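Local coordinates for protein epsin-3 (Saccharomyces cerevisiae, PDB 3ONK) that takes part in recruiting clathrin to the Golgi network and endosomes and binds membranes enriched in phosphatidylinositol-3,5-bisphosphate, its ENTH domain being the part in this chain, at residues N8-E13 with R45-S50; M51-F56 with Q72-L77. All blocks are in the same frame, centred on the assembly; numbering follows the deposited sequence.

In the fold
Both interactions use helix 42-57 of the all-helical ENTH domain. Interaction 1 ties its first half to the start of helix 11-19. Interaction 2 packs its second half against helix 64-80. Their centres lie about 12 Å apart. Interaction 1 sits about 14 Å from the chain centre and is partly buried, and its chemistry is mixed: a Thr10-Glu47 hydrogen bond at a capped helix start, beside a methionine-isoleucine contact. The centre of interaction 2 is about 2 Å from the chain centre, and all its touching residues are buried and apolar. Met51 packs on Glu13 and Tyr9, and Ile48 meets Leu77, so the two contacts adjoin.

Interaction 1. Residues N8-E13 with R45-S50; sequences NYTEME and REEILS
Glu47 of helix 42-57 reaches Thr10 and Glu13 at the start of helix 11-19. Glu47 CB meets Glu13 CG at 3.7 Å. Glu47 CG lies 3.6 Å from Glu13 OE2. This CG stands anti to the carbonyl carbon (chi1 -69°), and the chain is extended beyond it, which carries the carboxylate past Glu13 to Thr10. There Glu47 CD lies near the Thr10 hydroxyl. Glu47 OE1 comes close to the Thr10 methyl CG2, at 3.8 Å. Glu47 OE2 accepts a hydrogen bond from Thr10 OG1 at 2.6 Å. The hydroxyl comes from above the carboxylate plane, 60° out of it. Glu47 OE2 also touches Met12 CB.

Thr10 is the N-cap of helix 11-19 and forms a capping box with Glu13. Glu13 N donates to Thr10 OG1 at 3.3 Å, and Thr10 N donates to Glu13 OE1 at 2.9 Å. Thr10 OG1 therefore accepts from the helix start while it donates to the neighbouring helix. Glu47 thus joins helix 42-57 to the N-cap of helix 11-19, in the all-helical ENTH fold.

The Glu13 and Glu47 side chains cross at about a right angle, with their carboxylate planes 56° apart. Glu13 OE2 and Glu47 OE2 are 4.4 Å apart. This closeness of like charges would probably be eased by the N-H and hydroxyl donors of Thr10. On the more buried side, Met12 bends at chi2 and chi3 and lays Met12 CG against Ile48 CG1 at 3.7 Å. Ile35 of helix 29-38 touches both side chains.

Interaction 2. Residues M51-F56 with Q72-L77; sequences MIFRRF and QLLDYL
Ile52 and Leu74 are brought together by their torsions. Ile52 has CG1 anti to the carbonyl carbon (chi1 -75°) and the chain extended at chi2, which sends CD1 out toward helix 64-80. Leu74 has CG anti to the backbone N (chi1 -157°), and its two methyls part toward different partners. Leu74 CD1 meets Ile52 CD1 at 3.8 Å. Leu74 CD2 goes to the two phenylalanines.

Ile52 CD1 has three leucines around it. Leu73 CD2 touches Ile52 CD1 at 3.8 Å, from a side chain that crosses obliquely. Leu77 comes tip to tip, with Leu77 CD1 also 3.8 Å from Ile52 CD1. The Ile52 CG2 branch lies against both Leu74 methyls. Cutting Ile52 back to an alanine removes CG1, CG2 and CD1 and is likely to leave a gap among the three leucines, while Leu74 CD2 keeps its phenylalanine contacts.

This is apolar helix-helix packing in the centre of the ENTH domain. The axes of segments 51-56 and 72-77 come to 11.1 Å, with N-to-C directions 141° apart, so the helices run roughly antiparallel. At that spacing, long side chains bridge the helices.

Leu74 CD2 touches both rings. Leu74 CD2 is 3.7 Å from Phe53 CE1, and these two side chains cross at about a right angle. Phe56 CZ is 3.8 Å from Leu74 CD2, which lies at the ring edge and near its plane. The rings also meet each other, with Phe56 CD2 at the edge of the Phe53 ring. Leu123 of helix 113-127 packs on Leu74, while Met32 and Ile35 of helix 29-38 pack on Leu73 and Leu77 respectively.

Interaction 1. Residues N8-E13 with R45-S50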
loop_
_atom_site.group_PDB
_atom_site.type_symbol
_atom_site.label_atom_id
_atom_site.label_comp_id
_atom_site.label_asym_id
_atom_site.label_seq_id
_atom_site.Cartn_x
_atom_site.Cartn_y
_atom_site.Cartn_z
ATOM N N ASN A 8 2.030 9.119 19.748
ATOM C CA ASN A 8 3.387 9.189 19.214
ATOM C C ASN A 8 3.751 7.943 18.431
ATOM O O ASN A 8 3.688 6.831 18.944
ATOM C CB ASN A 8 4.407 9.412 20.327
ATOM C CG ASN A 8 4.181 10.718 21.067
ATOM O OD1 ASN A 8 4.227 11.801 20.479
ATOM N ND2 ASN A 8 3.924 10.619 22.360
ATOM N N TYR A 9 4.151 8.131 17.187
ATOM C CA TYR A 9 4.420 7.001 16.325
ATOM C C TYR A 9 5.696 6.255 16.718
ATOM O O TYR A 9 6.706 6.863 17.022
ATOM C CB TYR A 9 4.439 7.477 14.879
ATOM C CG TYR A 9 3.124 8.130 14.511
ATOM C CD1 TYR A 9 3.016 9.511 14.394
ATOM C CD2 TYR A 9 1.982 7.366 14.332
ATOM C CE1 TYR A 9 1.816 10.111 14.076
ATOM C CE2 TYR A 9 0.769 7.949 14.012
ATOM C CZ TYR A 9 0.691 9.325 13.888
ATOM O OH TYR A 9 -0.514 9.915 13.575
ATOM N N THR A 10 5.631 4.928 16.741
ATOM C CA THR A 10 6.839 4.129 16.887
ATOM C C THR A 10 7.698 4.342 15.632
ATOM O O THR A 10 7.245 4.920 14.631
ATOM C CB THR A 10 6.529 2.627 17.020
ATOM O OG1 THR A 10 5.939 2.170 15.799
ATOM C CG2 THR A 10 5.560 2.360 18.174
ATOM N N GLU A 11 8.935 3.875 15.700
ATOM C CA GLU A 11 9.868 3.985 14.588
ATOM C C GLU A 11 9.250 3.459 13.305
ATOM O O GLU A 11 9.335 4.103 12.262
ATOM C CB GLU A 11 11.127 3.179 14.871
ATOM C CG GLU A 11 12.275 3.966 15.427
ATOM C CD GLU A 11 13.570 3.202 15.275
ATOM O OE1 GLU A 11 14.038 3.025 14.117
ATOM O OE2 GLU A 11 14.100 2.757 16.311
ATOM N N MET A 12 8.634 2.283 13.390
ATOM C CA MET A 12 8.048 1.660 12.204
ATOM C C MET A 12 6.810 2.411 11.704
ATOM O O MET A 12 6.602 2.546 10.503
ATOM C CB MET A 12 7.733 0.182 12.458
ATOM C CG MET A 12 7.182 -0.571 11.243
ATOM S SD MET A 12 8.261 -0.537 9.791
ATOM C CE MET A 12 9.731 -1.377 10.364
ATOM N N GLU A 13 5.977 2.883 12.620
ATOM C CA GLU A 13 4.817 3.678 12.229
ATOM C C GLU A 13 5.284 4.989 11.590
ATOM O O GLU A 13 4.625 5.526 10.697
ATOM C CB GLU A 13 3.913 3.961 13.433
ATOM C CG GLU A 13 3.238 2.727 13.985
ATOM C CD GLU A 13 2.649 2.936 15.368
ATOM O OE1 GLU A 13 2.959 3.959 16.016
ATOM O OE2 GLU A 13 1.868 2.069 15.807
ATOM N N ARG A 45 4.229 -5.815 12.172
ATOM C CA ARG A 45 3.303 -6.155 11.106
ATOM C C ARG A 45 1.970 -5.443 11.383
ATOM O O ARG A 45 1.412 -4.785 10.508
ATOM C CB ARG A 45 3.129 -7.685 10.982
ATOM C CG ARG A 45 2.112 -8.141 9.917
ATOM C CD ARG A 45 1.835 -9.661 9.996
ATOM N NE ARG A 45 3.087 -10.335 10.250
ATOM C CZ ARG A 45 3.315 -11.210 11.214
ATOM N NH1 ARG A 45 2.347 -11.609 12.023
ATOM N NH2 ARG A 45 4.538 -11.706 11.339
ATOM N N GLU A 46 1.474 -5.550 12.612
ATOM C CA GLU A 46 0.229 -4.876 12.982
ATOM C C GLU A 46 0.359 -3.352 12.943
ATOM O O GLU A 46 -0.570 -2.658 12.529
ATOM C CB GLU A 46 -0.259 -5.341 14.363
ATOM C CG GLU A 46 -1.644 -5.998 14.341
ATOM C CD GLU A 46 -1.853 -7.005 15.469
ATOM O OE1 GLU A 46 -0.901 -7.228 16.253
ATOM O OE2 GLU A 46 -2.965 -7.577 15.571
ATOM N N GLU A 47 1.509 -2.826 13.360
ATOM C CA GLU A 47 1.741 -1.374 13.278
ATOM C C GLU A 47 1.619 -0.871 11.857
ATOM O O GLU A 47 0.988 0.156 11.599
ATOM C CB GLU A 47 3.122 -1.002 13.815
ATOM C CG GLU A 47 3.260 -1.191 15.299
ATOM C CD GLU A 47 4.642 -0.858 15.810
ATOM O OE1 GLU A 47 4.911 -1.195 16.974
ATOM O OE2 GLU A 47 5.462 -0.272 15.061
ATOM N N ILE A 48 2.227 -1.611 10.939
ATOM C CA ILE A 48 2.254 -1.255 9.520
ATOM C C ILE A 48 0.849 -1.299 8.952
ATOM O O ILE A 48 0.436 -0.411 8.217
ATOM C CB ILE A 48 3.142 -2.248 8.715
ATOM C CG1 ILE A 48 4.601 -2.177 9.180
ATOM C CG2 ILE A 48 3.063 -1.979 7.238
ATOM C CD1 ILE A 48 5.435 -3.335 8.680
ATOM N N LEU A 49 0.126 -2.354 9.310
ATOM C CA LEU A 49 -1.250 -2.564 8.880
ATOM C C LEU A 49 -2.168 -1.382 9.240
ATOM O O LEU A 49 -2.800 -0.783 8.371
ATOM C CB LEU A 49 -1.771 -3.842 9.544
ATOM C CG LEU A 49 -2.814 -4.676 8.810
ATOM C CD1 LEU A 49 -2.160 -5.442 7.654
ATOM C CD2 LEU A 49 -3.527 -5.633 9.798
ATOM N N SER A 50 -2.255 -1.077 10.533
ATOM C CA SER A 50 -3.016 0.068 11.009
ATOM C C SER A 50 -2.727 1.297 10.167
ATOM O O SER A 50 -3.632 1.901 9.587
ATOM C CB SER A 50 -2.631 0.382 12.443
ATOM O OG SER A 50 -2.591 -0.807 13.209
#

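Interaction 2. Residues M51-F56 with Q72-L77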
loop_
_atom_site.group_PDB
_atom_site.type_symbol
_atom_site.label_atom_id
_atom_site.label_comp_id
_atom_site.label_asym_id
_atom_site.label_seq_id
_atom_site.Cartn_x
_atom_site.Cartn_y
_atom_site.Cartn_z
ATOM N N MET A 51 -1.449 1.650 10.109
ATOM C CA MET A 51 -1.002 2.864 9.453
ATOM C C MET A 51 -1.407 2.926 7.977
ATOM O O MET A 51 -1.844 3.973 7.491
ATOM C CB MET A 51 0.517 2.990 9.590
ATOM C CG MET A 51 1.018 3.170 11.023
ATOM S SD MET A 51 0.471 4.703 11.804
ATOM C CE MET A 51 0.635 5.857 10.455
ATOM N N ILE A 52 -1.263 1.810 7.265
ATOM C CA ILE A 52 -1.526 1.809 5.829
ATOM C C ILE A 52 -2.995 2.026 5.513
ATOM O O ILE A 52 -3.328 2.757 4.587
ATOM C CB ILE A 52 -1.072 0.513 5.129
ATOM C CG1 ILE A 52 0.449 0.477 4.985
ATOM C CG2 ILE A 52 -1.685 0.439 3.728
ATOM C CD1 ILE A 52 0.942 -0.575 3.978
ATOM N N PHE A 53 -3.877 1.392 6.279
ATOM C CA PHE A 53 -5.302 1.479 5.969
ATOM C C PHE A 53 -5.950 2.744 6.536
ATOM O O PHE A 53 -6.965 3.204 6.017
ATOM C CB PHE A 53 -6.043 0.221 6.406
ATOM C CG PHE A 53 -5.595 -1.024 5.684
ATOM C CD1 PHE A 53 -5.578 -1.066 4.298
ATOM C CD2 PHE A 53 -5.209 -2.150 6.386
ATOM C CE1 PHE A 53 -5.173 -2.210 3.619
ATOM C CE2 PHE A 53 -4.796 -3.306 5.712
ATOM C CZ PHE A 53 -4.775 -3.329 4.328
ATOM N N ARG A 54 -5.360 3.311 7.587
ATOM C CA ARG A 54 -5.816 4.602 8.095
ATOM C C ARG A 54 -6.003 5.540 6.928
ATOM O O ARG A 54 -6.929 6.340 6.899
ATOM C CB ARG A 54 -4.814 5.201 9.082
ATOM C CG ARG A 54 -4.762 4.446 10.397
ATOM C CD ARG A 54 -3.936 5.149 11.455
ATOM N NE ARG A 54 -3.922 4.359 12.682
ATOM C CZ ARG A 54 -4.881 4.391 13.600
ATOM N NH1 ARG A 54 -5.934 5.187 13.437
ATOM N NH2 ARG A 54 -4.788 3.630 14.683
ATOM N N ARG A 55 -5.113 5.422 5.954
ATOM C CA ARG A 55 -5.141 6.283 4.784
ATOM C C ARG A 55 -6.416 6.094 3.946
ATOM O O ARG A 55 -7.052 7.075 3.548
ATOM C CB ARG A 55 -3.877 6.061 3.947
ATOM C CG ARG A 55 -2.834 7.168 4.105
ATOM C CD ARG A 55 -2.450 7.398 5.571
ATOM N NE ARG A 55 -1.160 6.794 5.913
ATOM C CZ ARG A 55 -0.728 6.579 7.156
ATOM N NH1 ARG A 55 -1.486 6.913 8.204
ATOM N NH2 ARG A 55 0.463 6.015 7.349
ATOM N N PHE A 56 -6.795 4.838 3.709
ATOM C CA PHE A 56 -7.947 4.512 2.870
ATOM C C PHE A 56 -9.249 5.035 3.428
ATOM O O PHE A 56 -10.208 5.269 2.688
ATOM C CB PHE A 56 -8.074 2.997 2.683
ATOM C CG PHE A 56 -6.868 2.368 2.077
ATOM C CD1 PHE A 56 -5.826 3.153 1.611
ATOM C CD2 PHE A 56 -6.766 0.997 1.965
ATOM C CE1 PHE A 56 -4.704 2.579 1.049
ATOM C CE2 PHE A 56 -5.646 0.419 1.408
ATOM C CZ PHE A 56 -4.617 1.209 0.946
ATOM N N GLN A 72 0.940 1.956 -3.543
ATOM C CA GLN A 72 2.286 1.602 -3.971
ATOM C C GLN A 72 3.018 0.798 -2.909
ATOM O O GLN A 72 3.650 -0.198 -3.219
ATOM C CB GLN A 72 3.112 2.853 -4.283
ATOM C CG GLN A 72 2.744 3.570 -5.557
ATOM C CD GLN A 72 3.583 4.812 -5.771
ATOM O OE1 GLN A 72 3.505 5.769 -4.992
ATOM N NE2 GLN A 72 4.396 4.807 -6.833
ATOM N N LEU A 73 2.966 1.255 -1.659
ATOM C CA LEU A 73 3.621 0.538 -0.558
ATOM C C LEU A 73 3.058 -0.870 -0.384
ATOM O O LEU A 73 3.796 -1.835 -0.195
ATOM C CB LEU A 73 3.452 1.303 0.758
ATOM C CG LEU A 73 4.071 0.679 2.011
ATOM C CD1 LEU A 73 5.552 0.321 1.824
ATOM C CD2 LEU A 73 3.901 1.622 3.209
ATOM N N LEU A 74 1.736 -0.971 -0.445
ATOM C CA LEU A 74 1.048 -2.223 -0.195
ATOM C C LEU A 74 1.344 -3.204 -1.327
ATOM O O LEU A 74 1.458 -4.411 -1.110
ATOM C CB LEU A 74 -0.453 -1.946 -0.054
ATOM C CG LEU A 74 -1.423 -2.860 0.696
ATOM C CD1 LEU A 74 -0.958 -3.265 2.095
ATOM C CD2 LEU A 74 -2.789 -2.167 0.767
ATOM N N ASP A 75 1.505 -2.682 -2.537
ATOM C CA ASP A 75 1.915 -3.530 -3.643
ATOM C C ASP A 75 3.299 -4.119 -3.371
ATOM O O ASP A 75 3.535 -5.319 -3.511
ATOM C CB ASP A 75 1.947 -2.731 -4.949
ATOM C CG ASP A 75 2.241 -3.607 -6.151
ATOM O OD1 ASP A 75 1.376 -4.430 -6.502
ATOM O OD2 ASP A 75 3.349 -3.500 -6.721
ATOM N N TYR A 76 4.221 -3.255 -2.986
ATOM C CA TYR A 76 5.583 -3.687 -2.724
ATOM C C TYR A 76 5.594 -4.749 -1.622
ATOM O O TYR A 76 6.324 -5.729 -1.713
ATOM C CB TYR A 76 6.446 -2.481 -2.330
ATOM C CG TYR A 76 7.922 -2.788 -2.213
ATOM C CD1 TYR A 76 8.777 -2.637 -3.306
ATOM C CD2 TYR A 76 8.462 -3.241 -1.011
ATOM C CE1 TYR A 76 10.133 -2.913 -3.190
ATOM C CE2 TYR A 76 9.810 -3.529 -0.891
ATOM C CZ TYR A 76 10.639 -3.368 -1.979
ATOM O OH TYR A 76 11.980 -3.660 -1.851
ATOM N N LEU A 77 4.764 -4.561 -0.598
ATOM C CA LEU A 77 4.787 -5.436 0.572
ATOM C C LEU A 77 4.229 -6.805 0.249
ATOM O O LEU A 77 4.683 -7.818 0.774
ATOM C CB LEU A 77 4.016 -4.823 1.736
ATOM C CG LEU A 77 4.616 -3.565 2.368
ATOM C CD1 LEU A 77 3.719 -3.070 3.497
ATOM C CD2 LEU A 77 6.038 -3.811 2.879
#